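Local coordinates for coenzyme Q-binding protein COQ10 START domain-containing protein (Deinococcus radiodurans R1, PDB 3GGN) that is of unknown function but probably binds a lipid or similar hydrophobic ligand through its COQ10-type START domain, at residues L19-W23 and E90-R94. Numbering follows the deposited sequence.
Sequences LYAVW and EVLFR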
loop_
_atom_site.group_PDB
_atom_site.type_symbol
_atom_site.label_atom_id
_atom_site.label_comp_id
_atom_site.label_asym_id
_atom_site.label_seq_id
_atom_site.Cartn_x
_atom_site.Cartn_y
_atom_site.Cartn_z
ATOM N N LEU B 19 0.103 -15.988 -3.094
ATOM C CA LEU B 19 -0.131 -15.159 -1.911
ATOM C C LEU B 19 0.899 -15.451 -0.831
ATOM O O LEU B 19 1.384 -14.535 -0.155
ATOM C CB LEU B 19 -1.534 -15.419 -1.368
ATOM C CG LEU B 19 -2.631 -15.158 -2.399
ATOM C CD1 LEU B 19 -3.949 -15.666 -1.849
ATOM C CD2 LEU B 19 -2.707 -13.663 -2.739
ATOM N N TYR B 20 1.216 -16.731 -0.664
ATOM C CA TYR B 20 2.208 -17.158 0.313
ATOM C C TYR B 20 3.545 -16.508 -0.028
ATOM O O TYR B 20 4.280 -16.077 0.859
ATOM C CB TYR B 20 2.363 -18.681 0.277
ATOM C CG TYR B 20 3.672 -19.183 0.853
ATOM C CD1 TYR B 20 3.787 -19.529 2.204
ATOM C CD2 TYR B 20 4.804 -19.293 0.048
ATOM C CE1 TYR B 20 5.006 -19.973 2.734
ATOM C CE2 TYR B 20 6.011 -19.729 0.565
ATOM C CZ TYR B 20 6.111 -20.070 1.904
ATOM O OH TYR B 20 7.318 -20.527 2.394
ATOM N N ALA B 21 3.837 -16.434 -1.324
ATOM C CA ALA B 21 5.090 -15.858 -1.818
ATOM C C ALA B 21 5.316 -14.425 -1.357
ATOM O O ALA B 21 6.442 -14.045 -1.020
ATOM C CB ALA B 21 5.122 -15.926 -3.337
ATOM N N VAL B 22 4.256 -13.625 -1.345
ATOM C CA VAL B 22 4.380 -12.237 -0.912
ATOM C C VAL B 22 4.708 -12.206 0.576
ATOM O O VAL B 22 5.698 -11.601 0.988
ATOM C CB VAL B 22 3.071 -11.440 -1.163
ATOM C CG1 VAL B 22 3.220 -10.009 -0.655
ATOM C CG2 VAL B 22 2.739 -11.437 -2.656
ATOM N N TRP B 23 3.885 -12.881 1.378
ATOM C CA TRP B 23 4.090 -12.920 2.825
ATOM C C TRP B 23 5.437 -13.491 3.261
ATOM O O TRP B 23 6.006 -13.039 4.252
ATOM C CB TRP B 23 2.970 -13.712 3.503
ATOM C CG TRP B 23 1.676 -12.977 3.521
ATOM C CD1 TRP B 23 0.812 -12.814 2.482
ATOM C CD2 TRP B 23 1.138 -12.228 4.615
ATOM N NE1 TRP B 23 -0.232 -12.003 2.856
ATOM C CE2 TRP B 23 -0.057 -11.629 4.161
ATOM C CE3 TRP B 23 1.555 -12.001 5.935
ATOM C CZ2 TRP B 23 -0.849 -10.813 4.981
ATOM C CZ3 TRP B 23 0.771 -11.189 6.752
ATOM C CH2 TRP B 23 -0.419 -10.606 6.269
ATOM N N GLU B 90 0.772 -15.734 12.839
ATOM C CA GLU B 90 0.508 -16.902 12.024
ATOM C C GLU B 90 -0.383 -16.496 10.864
ATOM O O GLU B 90 -1.409 -15.839 11.055
ATOM C CB GLU B 90 -0.187 -17.979 12.864
ATOM C CG GLU B 90 -0.356 -19.305 12.150
ATOM C CD GLU B 90 -1.201 -20.294 12.931
ATOM O OE1 GLU B 90 -1.375 -21.427 12.444
ATOM O OE2 GLU B 90 -1.695 -19.941 14.029
ATOM N N VAL B 91 0.024 -16.860 9.658
ATOM C CA VAL B 91 -0.782 -16.561 8.486
ATOM C C VAL B 91 -1.018 -17.881 7.778
ATOM O O VAL B 91 -0.071 -18.601 7.465
ATOM C CB VAL B 91 -0.079 -15.583 7.519
ATOM C CG1 VAL B 91 -1.037 -15.221 6.377
ATOM C CG2 VAL B 91 0.338 -14.319 8.261
ATOM N N LEU B 92 -2.284 -18.211 7.559
ATOM C CA LEU B 92 -2.644 -19.447 6.876
ATOM C C LEU B 92 -3.169 -19.103 5.485
ATOM O O LEU B 92 -3.697 -18.015 5.267
ATOM C CB LEU B 92 -3.732 -20.194 7.652
ATOM C CG LEU B 92 -3.430 -20.644 9.081
ATOM C CD1 LEU B 92 -4.686 -21.276 9.679
ATOM C CD2 LEU B 92 -2.275 -21.630 9.080
ATOM N N PHE B 93 -3.010 -20.035 4.553
ATOM C CA PHE B 93 -3.485 -19.861 3.185
ATOM C C PHE B 93 -4.346 -21.087 2.948
ATOM O O PHE B 93 -3.842 -22.164 2.628
ATOM C CB PHE B 93 -2.299 -19.807 2.224
ATOM C CG PHE B 93 -1.372 -18.652 2.488
ATOM C CD1 PHE B 93 -1.712 -17.365 2.079
ATOM C CD2 PHE B 93 -0.190 -18.839 3.203
ATOM C CE1 PHE B 93 -0.894 -16.282 2.377
ATOM C CE2 PHE B 93 0.645 -17.757 3.513
ATOM C CZ PHE B 93 0.289 -16.475 3.097
ATOM N N ARG B 94 -5.651 -20.912 3.126
ATOM C CA ARG B 94 -6.602 -22.011 2.999
ATOM C C ARG B 94 -7.505 -21.899 1.787
ATOM O O ARG B 94 -7.764 -20.808 1.290
ATOM C CB ARG B 94 -7.490 -22.068 4.244
ATOM C CG ARG B 94 -6.779 -21.733 5.535
ATOM C CD ARG B 94 -7.704 -21.851 6.736
ATOM N NE ARG B 94 -8.901 -21.019 6.647
ATOM C CZ ARG B 94 -9.782 -20.890 7.640
ATOM N NH1 ARG B 94 -9.593 -21.533 8.781
ATOM N NH2 ARG B 94 -10.853 -20.127 7.499
#
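Tyr20 meets Phe93 with the edge of its ring, while its OH is hydrogen-bonded to Asp69 OD1. This satisfies the polar end of a buried side chain. The Phe93 ring is the centre of the contact. Its CG is anti to the carbonyl carbon (chi1 -62°), which carries the ring from strand 86-95 to the backbone of helix 16-24. Tyr20 CA lies over one face, offset toward the rim, in a CH-pi contact 3.7 Å from the Phe93 ring centroid. Tyr20 CB touches Phe93 CE2 at 3.8 Å. Leu19 CB comes to 3.9 Å from Phe93 CE1. The edge of Phe93 also points to the Trp23 five-membered ring, an offset edge-to-face pair with planes at 66°. Trp23 CD1 and Phe93 CZ are 3.7 Å apart. Val91 adds both methyls: CG1 sits over the centre of the Trp23 six-membered ring, and CG2 reaches Trp23 CZ3 at 3.5 Å. Phe140 of helix 130-146 packs edge-to-face with Trp23, which links helix 16-24 to the long C-terminal helix of the helix-grip fold. An alanine in place of Phe93 would probably open a gap beneath Tyr20 CA and deprive Trp23 of one of its two edge-to-face partners. No hydrogen bond crosses between 19-23 and 90-94, so aromatic and aliphatic packing joins the short helix to the sheet here.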